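Local coordinates for protein lysine-sensitive aspartokinase 3 (Escherichia coli, PDB 2J0X) that catalyses the ATP-dependent phosphorylation of L-aspartate to 4-phospho-L-aspartate, the first step of lysine biosynthesis, and is inhibited allosterically by L-lysine, at residues S39-I44 and R68-A73; R133-Q138 and E176-T181; N317-R322 and S345-A350; V339-T344 and M417-A422. All blocks are in the same frame, centred on the assembly; numbering follows the deposited sequence.

Overall arrangement
Read from the N terminus, the chain first closes a mostly helical loop at contact 1, where the turn after strand 33-38 meets helix 57-75. Contact 2 follows in series and pairs strand 137-140 with strand 178-188 in the large sheet of the kinase domain, closing a loop that contains helix 159-176. The remaining two contacts belong to the C-terminal regulatory part, across the centre of the chain. They cross: 339-344 falls between 317-322 and 345-350, and meets its contact 4 partner, 417-422, further along the chain. Contacts 3 and 4 touch along neighbouring strands 338-344 and 348-354, with centres about 15 Å apart, whereas the centres of contacts 2 and 3 lie about 61 Å apart.

Contact 1. Residues S39-I44 and R68-A73; sequences SASAGI and RNIQFA
I44 and I70 meet methyl to methyl where the loop after strand 33-38 of the amino acid kinase domain turns into helix 44-52 and leans on helix 57-75. The tight part is built round I44 CD1. This methyl lies 3.3 Å from I70 CD1 and 3.5 Å from I70 CG2, in the fork between the two branches of I70, and the two side chains overlap side by side, running in opposite senses. I70 has an extended outer torsion (chi2 -175°), which carries its CD1 along the loop until it also lies 3.6 Å from A42 O. On the other flank Q71 bends at chi2 (-46°) and brings NE2 to 3.3 Å from I44 CD1. M121 and L125 of helix 108-131 touch Q71, and I67 adds to the packing on I44, so this side is buried.

Looser packing follows toward the turn. S41 touches with CB, 4.0 Å from I70 CG2, while its hydroxyl is hydrogen-bonded to V14 O. A42 is partly exposed, and G43, at the N-cap position of helix 44-52, is exposed to solvent. The turn nevertheless lies beside the active site: A42 pairs through its backbone with G11 of the ATP site, and T45 of the substrate site follows directly. Between the loop and helix 57-75, cohesion comes from methyl packing and burial rather than from directional bonds.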
# COMPACT_ATOMS: atom_id res chain seq x y z
N SER A 39 -3.67 -31.78 -16.54
CA SER A 39 -3.71 -31.58 -15.11
C SER A 39 -4.39 -32.84 -14.59
O SER A 39 -4.67 -33.76 -15.36
CB SER A 39 -4.56 -30.36 -14.75
OG SER A 39 -3.92 -29.15 -15.13
N ALA A 40 -4.64 -32.89 -13.30
CA ALA A 40 -5.32 -34.04 -12.71
C ALA A 40 -6.81 -33.89 -13.01
O ALA A 40 -7.29 -32.79 -13.25
CB ALA A 40 -5.08 -34.06 -11.21
N SER A 41 -7.55 -35.00 -13.02
CA SER A 41 -8.98 -34.91 -13.27
C SER A 41 -9.53 -33.95 -12.22
O SER A 41 -9.02 -33.89 -11.10
CB SER A 41 -9.67 -36.27 -13.12
OG SER A 41 -9.29 -37.17 -14.15
N ALA A 42 -10.56 -33.21 -12.59
CA ALA A 42 -11.17 -32.26 -11.68
C ALA A 42 -11.49 -32.87 -10.33
O ALA A 42 -12.00 -33.99 -10.24
CB ALA A 42 -12.42 -31.68 -12.30
N GLY A 43 -11.16 -32.11 -9.29
CA GLY A 43 -11.40 -32.52 -7.92
C GLY A 43 -10.26 -33.24 -7.24
O GLY A 43 -9.96 -33.00 -6.06
N ILE A 44 -9.62 -34.13 -7.98
CA ILE A 44 -8.52 -34.94 -7.48
C ILE A 44 -7.42 -34.22 -6.70
O ILE A 44 -7.16 -34.55 -5.55
CB ILE A 44 -7.85 -35.70 -8.63
CG1 ILE A 44 -8.87 -36.64 -9.29
CG2 ILE A 44 -6.64 -36.45 -8.11
CD1 ILE A 44 -9.41 -37.74 -8.37
N ARG A 68 -10.75 -42.66 -5.79
CA ARG A 68 -11.00 -43.91 -6.50
C ARG A 68 -12.20 -43.79 -7.42
O ARG A 68 -12.11 -44.06 -8.62
CB ARG A 68 -11.23 -45.05 -5.50
CG ARG A 68 -11.84 -46.31 -6.13
CD ARG A 68 -11.72 -47.55 -5.25
NE ARG A 68 -10.37 -48.12 -5.29
CZ ARG A 68 -9.35 -47.68 -4.57
NH1 ARG A 68 -9.51 -46.65 -3.74
NH2 ARG A 68 -8.16 -48.26 -4.68
N ASN A 69 -13.33 -43.38 -6.84
CA ASN A 69 -14.57 -43.24 -7.60
C ASN A 69 -14.34 -42.49 -8.89
O ASN A 69 -14.90 -42.83 -9.94
CB ASN A 69 -15.62 -42.50 -6.77
CG ASN A 69 -15.95 -43.21 -5.47
OD1 ASN A 69 -15.65 -44.39 -5.29
ND2 ASN A 69 -16.58 -42.49 -4.55
N ILE A 70 -13.52 -41.45 -8.82
CA ILE A 70 -13.22 -40.64 -9.99
C ILE A 70 -12.47 -41.46 -11.03
O ILE A 70 -12.82 -41.45 -12.21
CB ILE A 70 -12.39 -39.40 -9.59
CG1 ILE A 70 -13.29 -38.40 -8.86
CG2 ILE A 70 -11.77 -38.74 -10.81
CD1 ILE A 70 -12.59 -37.08 -8.54
N GLN A 71 -11.45 -42.18 -10.59
CA GLN A 71 -10.65 -42.99 -11.50
C GLN A 71 -11.48 -44.07 -12.19
O GLN A 71 -11.43 -44.20 -13.42
CB GLN A 71 -9.49 -43.64 -10.74
CG GLN A 71 -8.60 -42.65 -10.01
CD GLN A 71 -8.24 -41.45 -10.87
OE1 GLN A 71 -7.75 -41.59 -11.99
NE2 GLN A 71 -8.48 -40.27 -10.34
N PHE A 72 -12.24 -44.83 -11.41
CA PHE A 72 -13.04 -45.90 -11.99
C PHE A 72 -14.17 -45.46 -12.92
O PHE A 72 -14.51 -46.18 -13.85
CB PHE A 72 -13.57 -46.80 -10.89
CG PHE A 72 -12.52 -47.69 -10.31
CD1 PHE A 72 -11.59 -47.20 -9.41
CD2 PHE A 72 -12.44 -49.02 -10.72
CE1 PHE A 72 -10.57 -48.02 -8.91
CE2 PHE A 72 -11.43 -49.86 -10.23
CZ PHE A 72 -10.49 -49.35 -9.33
N ALA A 73 -14.74 -44.29 -12.66
CA ALA A 73 -15.81 -43.78 -13.51
C ALA A 73 -15.29 -43.67 -14.93
O ALA A 73 -16.06 -43.72 -15.89
CB ALA A 73 -16.28 -42.41 -13.01

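Contact 2. Residues R133-Q138 and E176-T181; sequences RDVQAQ and EGLVIT
Q138 holds its CG between the backbone N and the carbonyl carbon (chi1 53°), which lays CG 3.5 Å from L178 O. L178 has CG anti to its own N (chi1 -178°), which turns CD2 onto A137 CB, 3.4 Å away. These residues join strand 137-140 to strand 178-188 as parallel neighbours in the large sheet of the amino acid kinase fold, with helix 159-176 in the connection between them. Q138 stands in register with V179 and grips the residues on either side of it: Q138 N donates to L178 O at 3.1 Å, and I180 N donates to Q138 O.

The two faces of the pairing differ. On one, A137 CB and L178 CD2 form an apolar patch with V135 CG1 at its margin; L130 of helix 108-131 touches L178, and the same helix packs on I180. On the other, Q138 CG approaches V179 CG2, and helix 159-176 lies over V179 through L170 and L174. E176, near the end of that helix, forms a salt bridge with R173. Of the two backbone bonds, the one from I180 N to Q138 O spans 2.9 Å and runs nearly straight on the carbonyl, with a C=O...N angle of 173°.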
# COMPACT_ATOMS: atom_id res chain seq x y z
N ARG A 133 -8.94 -45.43 -29.68
CA ARG A 133 -9.43 -44.83 -30.92
C ARG A 133 -8.49 -45.13 -32.07
O ARG A 133 -8.52 -44.44 -33.09
CB ARG A 133 -9.57 -43.32 -30.79
CG ARG A 133 -10.76 -42.83 -29.99
CD ARG A 133 -10.94 -41.34 -30.26
NE ARG A 133 -11.97 -40.71 -29.44
CZ ARG A 133 -12.24 -39.41 -29.47
NH1 ARG A 133 -11.56 -38.62 -30.27
NH2 ARG A 133 -13.19 -38.91 -28.69
N ASP A 134 -7.65 -46.14 -31.91
CA ASP A 134 -6.71 -46.49 -32.95
C ASP A 134 -5.86 -45.26 -33.26
O ASP A 134 -5.60 -44.94 -34.43
CB ASP A 134 -7.46 -46.96 -34.20
CG ASP A 134 -8.38 -48.13 -33.92
OD1 ASP A 134 -9.23 -48.45 -34.79
OD2 ASP A 134 -8.26 -48.74 -32.83
N VAL A 135 -5.44 -44.58 -32.20
CA VAL A 135 -4.60 -43.39 -32.30
C VAL A 135 -3.30 -43.74 -31.60
O VAL A 135 -3.32 -44.14 -30.43
CB VAL A 135 -5.22 -42.19 -31.56
CG1 VAL A 135 -4.25 -41.02 -31.60
CG2 VAL A 135 -6.55 -41.80 -32.19
N GLN A 136 -2.19 -43.60 -32.30
CA GLN A 136 -0.89 -43.92 -31.72
C GLN A 136 -0.49 -42.78 -30.79
O GLN A 136 -0.29 -41.65 -31.23
CB GLN A 136 0.16 -44.11 -32.82
CG GLN A 136 1.30 -45.07 -32.49
CD GLN A 136 2.29 -44.52 -31.47
OE1 GLN A 136 2.95 -43.50 -31.71
NE2 GLN A 136 2.42 -45.19 -30.33
N ALA A 137 -0.40 -43.08 -29.49
CA ALA A 137 -0.03 -42.07 -28.50
C ALA A 137 0.65 -42.75 -27.34
O ALA A 137 0.16 -43.75 -26.83
CB ALA A 137 -1.27 -41.33 -28.02
N GLN A 138 1.78 -42.21 -26.90
CA GLN A 138 2.48 -42.83 -25.80
C GLN A 138 2.47 -41.97 -24.55
O GLN A 138 2.16 -40.77 -24.61
CB GLN A 138 3.91 -43.19 -26.21
CG GLN A 138 4.71 -42.07 -26.80
CD GLN A 138 5.70 -42.56 -27.84
OE1 GLN A 138 6.44 -43.52 -27.61
NE2 GLN A 138 5.71 -41.89 -29.00
N GLU A 176 8.57 -40.23 -32.61
CA GLU A 176 7.88 -41.50 -32.78
C GLU A 176 6.40 -41.23 -32.99
O GLU A 176 5.68 -42.05 -33.53
CB GLU A 176 8.01 -42.41 -31.55
CG GLU A 176 9.42 -42.82 -31.16
CD GLU A 176 9.44 -43.68 -29.90
OE1 GLU A 176 8.85 -43.26 -28.88
OE2 GLU A 176 10.05 -44.78 -29.91
N GLY A 177 5.94 -40.07 -32.51
CA GLY A 177 4.54 -39.73 -32.66
C GLY A 177 4.00 -38.89 -31.52
O GLY A 177 4.76 -38.17 -30.86
N LEU A 178 2.69 -38.98 -31.28
CA LEU A 178 2.02 -38.23 -30.23
C LEU A 178 2.49 -38.60 -28.82
O LEU A 178 2.68 -39.78 -28.51
CB LEU A 178 0.51 -38.46 -30.32
CG LEU A 178 -0.32 -37.69 -29.29
CD1 LEU A 178 -0.34 -36.21 -29.67
CD2 LEU A 178 -1.73 -38.24 -29.23
N VAL A 179 2.65 -37.58 -27.96
CA VAL A 179 3.09 -37.79 -26.58
C VAL A 179 2.14 -37.12 -25.59
O VAL A 179 1.81 -35.94 -25.73
CB VAL A 179 4.49 -37.23 -26.33
CG1 VAL A 179 4.89 -37.46 -24.87
CG2 VAL A 179 5.50 -37.88 -27.28
N ILE A 180 1.72 -37.87 -24.58
CA ILE A 180 0.81 -37.38 -23.55
C ILE A 180 1.58 -37.33 -22.23
O ILE A 180 2.02 -38.37 -21.74
CB ILE A 180 -0.41 -38.33 -23.36
CG1 ILE A 180 -1.13 -38.55 -24.70
CG2 ILE A 180 -1.37 -37.76 -22.33
CD1 ILE A 180 -1.68 -37.28 -25.33
N THR A 181 1.73 -36.15 -21.65
CA THR A 181 2.47 -36.04 -20.40
C THR A 181 1.79 -35.17 -19.33
O THR A 181 0.82 -34.47 -19.62
CB THR A 181 3.91 -35.51 -20.66
OG1 THR A 181 4.72 -35.73 -19.50
CG2 THR A 181 3.89 -34.01 -21.01

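Contact 3. Residues N317-R322 and S345-A350; sequences NMLHSR and SEVSVA. With LYS (lysine), chain D.
M318 reaches across from the loop after strand 299-314 to the segment leading into strand 348-354, in an ACT domain where the inhibitor L-lysine binds at the dimer interface. Its side chain starts from the crowded position between backbone N and carbonyl carbon (chi1 55°). CB lies 3.7 Å from CG of the bound lysine, and CG runs on beside the ligand's aliphatic chain toward V347 CA. SD comes 3.4 Å from S348 N, over the V347-S348 peptide. There the chain bends (chi3 82°), and CE ends near V347 O and CG1 of V349. Next to it L319 lies against V347, CG and CD1 both 3.7 Å from V347 CG1, while H260 of the second subunit packs against L319.

The methionine thus flanks the ligand's aliphatic chain, whose two ends are held by backbone carbonyls. At one end a type II turn from M318 to S321 presents M318 O and S321 O, each accepting a hydrogen bond from the ligand's alpha-amino N at 3.1 Å. M318 O also accepts S321 N, the closing bond of the turn. The site is completed by L325 N of this chain and by V339 N and S338 OG of the second subunit, so one lysine bridges both chains. At the far end the segment 345-350 receives the ammonium group through two carbonyls: a weak bond to S345 O, and a firmer one in which lysine NZ lies 2.7 Å from E346 O.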
# COMPACT_ATOMS: atom_id res chain seq x y z
N ASN A 317 -2.04 9.96 11.88
CA ASN A 317 -0.74 9.43 12.25
C ASN A 317 0.09 8.82 11.12
O ASN A 317 1.27 8.52 11.33
CB ASN A 317 -0.92 8.42 13.38
CG ASN A 317 -1.79 8.96 14.49
OD1 ASN A 317 -1.62 10.10 14.94
ND2 ASN A 317 -2.73 8.14 14.96
N MET A 318 -0.51 8.62 9.95
CA MET A 318 0.26 8.05 8.85
C MET A 318 1.14 9.13 8.24
O MET A 318 2.17 8.85 7.62
CB MET A 318 -0.66 7.41 7.80
CG MET A 318 -1.75 8.28 7.20
SD MET A 318 -2.65 7.37 5.86
CE MET A 318 -3.81 6.40 6.85
N LEU A 319 0.75 10.38 8.48
CA LEU A 319 1.47 11.54 7.98
C LEU A 319 2.92 11.57 8.44
O LEU A 319 3.19 11.78 9.62
CB LEU A 319 0.78 12.82 8.44
CG LEU A 319 0.37 13.84 7.37
CD1 LEU A 319 -0.09 15.11 8.06
CD2 LEU A 319 1.52 14.14 6.45
N HIS A 320 3.86 11.37 7.52
CA HIS A 320 5.29 11.40 7.86
C HIS A 320 5.76 10.21 8.68
O HIS A 320 6.92 10.17 9.10
CB HIS A 320 5.64 12.68 8.63
CG HIS A 320 5.06 13.92 8.04
ND1 HIS A 320 5.16 14.23 6.70
CD2 HIS A 320 4.39 14.94 8.61
CE1 HIS A 320 4.58 15.39 6.48
NE2 HIS A 320 4.10 15.85 7.62
N SER A 321 4.87 9.26 8.93
CA SER A 321 5.26 8.08 9.69
C SER A 321 5.83 7.00 8.76
O SER A 321 5.48 6.95 7.58
CB SER A 321 4.07 7.50 10.44
OG SER A 321 3.48 6.46 9.69
N ARG A 322 6.69 6.14 9.29
CA ARG A 322 7.26 5.06 8.50
C ARG A 322 6.59 3.79 8.98
O ARG A 322 6.31 3.64 10.16
CB ARG A 322 8.77 4.91 8.74
CG ARG A 322 9.61 6.14 8.49
CD ARG A 322 10.93 5.99 9.21
NE ARG A 322 11.58 7.28 9.42
CZ ARG A 322 12.69 7.45 10.13
NH1 ARG A 322 13.26 6.40 10.72
NH2 ARG A 322 13.23 8.65 10.26
N SER A 345 -4.17 9.64 -0.10
CA SER A 345 -4.34 11.07 0.09
C SER A 345 -3.28 11.34 1.15
O SER A 345 -2.50 10.45 1.48
CB SER A 345 -5.74 11.41 0.63
OG SER A 345 -5.73 11.63 2.03
N GLU A 346 -3.24 12.55 1.68
CA GLU A 346 -2.23 12.85 2.67
C GLU A 346 -2.38 12.02 3.94
O GLU A 346 -1.41 11.38 4.38
CB GLU A 346 -2.26 14.35 3.02
CG GLU A 346 -1.67 15.24 1.95
CD GLU A 346 -0.23 14.86 1.61
OE1 GLU A 346 -0.00 13.74 1.10
OE2 GLU A 346 0.67 15.69 1.87
N VAL A 347 -3.57 12.01 4.52
CA VAL A 347 -3.80 11.27 5.77
C VAL A 347 -4.81 10.15 5.66
O VAL A 347 -5.47 9.82 6.65
CB VAL A 347 -4.28 12.19 6.93
CG1 VAL A 347 -3.24 13.26 7.23
CG2 VAL A 347 -5.64 12.80 6.59
N SER A 348 -4.92 9.56 4.48
CA SER A 348 -5.89 8.49 4.28
C SER A 348 -5.51 7.63 3.08
O SER A 348 -4.95 8.13 2.11
CB SER A 348 -7.27 9.11 4.06
OG SER A 348 -8.27 8.13 3.90
N VAL A 349 -5.82 6.34 3.17
CA VAL A 349 -5.54 5.40 2.10
C VAL A 349 -6.78 4.54 1.83
O VAL A 349 -7.42 4.06 2.77
CB VAL A 349 -4.39 4.45 2.45
CG1 VAL A 349 -4.70 3.69 3.72
CG2 VAL A 349 -4.18 3.46 1.31
N ALA A 350 -7.11 4.36 0.56
CA ALA A 350 -8.27 3.55 0.17
C ALA A 350 -7.84 2.41 -0.73
O ALA A 350 -7.10 2.60 -1.70
CB ALA A 350 -9.31 4.40 -0.56
N LYS D . 3.57 7.58 5.22
CA LYS D . 2.86 6.34 5.59
C LYS D . 3.78 5.15 5.43
O LYS D . 3.65 4.12 6.10
CB LYS D . 1.63 6.14 4.71
CG LYS D . 0.76 7.33 4.39
CD LYS D . 0.07 7.17 3.05
CE LYS D . -0.82 8.34 2.66
NZ LYS D . -0.14 9.66 2.69
OXT LYS D . 4.73 5.21 4.52

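Contact 4. Residues V339-T344 and M417-A422; sequences VDLITT and MICYGA. With LYS (lysine), chain F.
L341 and T343 press against M417 and C419 where two strands of the sheet shared by the two ACT units, one from each and outermost within this chain, pass nearly at right angles. The axes of 339-344 and 417-420 approach to 7.3 Å at 99°, so the strands meet through side chains rather than as ladder partners.

Apolar packing comes first. M417 sends CG anti to its backbone N (chi1 -170°), and its thioether carries CE to 3.5 Å from L341 CB, with L341 CD1 close by. The methyl CG2 of T343 meets the thioether from the other strand, 3.8 Å from M417 SD. The second sulfur, SG of C419, fills in beside L341 CB at 4.1 Å and lies near I342 O. Strand 426-432 backs this layer through C428 and L430, both touching L341.

Among polar links, backbone bonds within the chain tie 339-344 to strand 348-354 and 417-420 to strand 426-432. I418 and Y420 form an antiparallel ladder with a strand of the second subunit, carrying the sheet across the interface, and I342 N is hydrogen-bonded to T344 OG1 of that subunit.

Ligand bonds form the last group, at the other end of 339-344, where inhibitory lysine is held by backbone atoms. V339 N donates to the carboxylate oxygen OXT at 2.9 Å, and V339 O accepts the alpha-amino N. S338 OG of the same chain and L325 N of the second subunit add further bonds. The ligand's side chain runs past V339 and D340 until NZ donates to D340 O at 2.6 Å, with D340 OD1 3.5 Å from the same nitrogen.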
# COMPACT_ATOMS: atom_id res chain seq x y z
N VAL A 339 -4.80 -7.48 -1.66
CA VAL A 339 -5.19 -6.13 -2.01
C VAL A 339 -5.09 -5.94 -3.51
O VAL A 339 -4.11 -6.36 -4.13
CB VAL A 339 -4.29 -5.08 -1.29
CG1 VAL A 339 -4.68 -3.67 -1.72
CG2 VAL A 339 -4.43 -5.22 0.22
N ASP A 340 -6.10 -5.34 -4.11
CA ASP A 340 -6.07 -5.08 -5.55
C ASP A 340 -5.66 -3.63 -5.79
O ASP A 340 -4.48 -3.33 -6.00
CB ASP A 340 -7.44 -5.37 -6.18
CG ASP A 340 -7.40 -5.36 -7.72
OD1 ASP A 340 -6.31 -5.52 -8.30
OD2 ASP A 340 -8.47 -5.22 -8.35
N LEU A 341 -6.63 -2.72 -5.75
CA LEU A 341 -6.36 -1.31 -5.98
C LEU A 341 -5.98 -0.56 -4.70
O LEU A 341 -6.39 -0.92 -3.60
CB LEU A 341 -7.57 -0.64 -6.60
CG LEU A 341 -8.16 -1.25 -7.87
CD1 LEU A 341 -9.26 -0.34 -8.38
CD2 LEU A 341 -7.07 -1.42 -8.91
N ILE A 342 -5.19 0.50 -4.87
CA ILE A 342 -4.76 1.33 -3.76
C ILE A 342 -4.60 2.76 -4.24
O ILE A 342 -3.97 3.01 -5.27
CB ILE A 342 -3.41 0.87 -3.19
CG1 ILE A 342 -3.47 -0.59 -2.78
CG2 ILE A 342 -3.02 1.76 -2.00
CD1 ILE A 342 -2.13 -1.14 -2.38
N THR A 343 -5.18 3.69 -3.50
CA THR A 343 -5.09 5.11 -3.80
C THR A 343 -4.82 5.80 -2.47
O THR A 343 -5.28 5.34 -1.43
CB THR A 343 -6.40 5.67 -4.36
OG1 THR A 343 -6.23 7.06 -4.68
CG2 THR A 343 -7.51 5.55 -3.34
N THR A 344 -4.09 6.91 -2.50
CA THR A 344 -3.77 7.59 -1.27
C THR A 344 -4.00 9.09 -1.29
O THR A 344 -4.02 9.72 -2.35
CB THR A 344 -2.30 7.34 -0.88
OG1 THR A 344 -1.44 7.84 -1.92
CG2 THR A 344 -2.04 5.85 -0.66
N MET A 417 -13.18 6.71 -7.83
CA MET A 417 -11.78 6.37 -7.58
C MET A 417 -11.02 6.19 -8.87
O MET A 417 -11.52 5.61 -9.82
CB MET A 417 -11.66 5.08 -6.77
CG MET A 417 -10.26 4.82 -6.29
SD MET A 417 -10.20 3.50 -5.08
CE MET A 417 -9.04 2.40 -5.88
N ILE A 418 -9.79 6.68 -8.91
CA ILE A 418 -8.98 6.56 -10.11
C ILE A 418 -7.60 6.06 -9.77
O ILE A 418 -6.98 6.52 -8.81
CB ILE A 418 -8.80 7.91 -10.82
CG1 ILE A 418 -10.16 8.44 -11.27
CG2 ILE A 418 -7.84 7.76 -11.98
CD1 ILE A 418 -10.06 9.79 -11.95
N CYS A 419 -7.11 5.13 -10.58
CA CYS A 419 -5.77 4.58 -10.42
C CYS A 419 -5.08 4.77 -11.76
O CYS A 419 -5.44 4.14 -12.76
CB CYS A 419 -5.83 3.10 -10.05
SG CYS A 419 -6.09 2.77 -8.31
N TYR A 420 -4.10 5.65 -11.80
CA TYR A 420 -3.40 5.92 -13.04
C TYR A 420 -1.93 6.24 -12.81
O TYR A 420 -1.59 6.95 -11.88
CB TYR A 420 -4.05 7.11 -13.75
CG TYR A 420 -3.26 7.56 -14.95
CD1 TYR A 420 -3.25 6.79 -16.12
CD2 TYR A 420 -2.43 8.67 -14.89
CE1 TYR A 420 -2.43 7.11 -17.18
CE2 TYR A 420 -1.59 9.00 -15.96
CZ TYR A 420 -1.60 8.21 -17.10
OH TYR A 420 -0.76 8.50 -18.15
N GLY A 421 -1.06 5.72 -13.67
CA GLY A 421 0.36 6.01 -13.53
C GLY A 421 1.23 4.79 -13.30
O GLY A 421 2.41 4.78 -13.65
N ALA A 422 0.64 3.76 -12.70
CA ALA A 422 1.38 2.54 -12.44
C ALA A 422 1.78 1.84 -13.74
O ALA A 422 2.92 1.42 -13.90
CB ALA A 422 0.54 1.60 -11.58
N LYS F . -2.62 -8.55 -4.06
CA LYS F . -1.29 -8.06 -3.67
C LYS F . -1.12 -8.12 -2.14
O LYS F . -0.06 -7.83 -1.59
CB LYS F . -1.09 -6.63 -4.18
CG LYS F . -1.40 -6.34 -5.65
CD LYS F . -1.24 -4.86 -5.97
CE LYS F . -1.53 -4.50 -7.42
NZ LYS F . -2.98 -4.56 -7.80
OXT LYS F . -2.15 -8.50 -1.40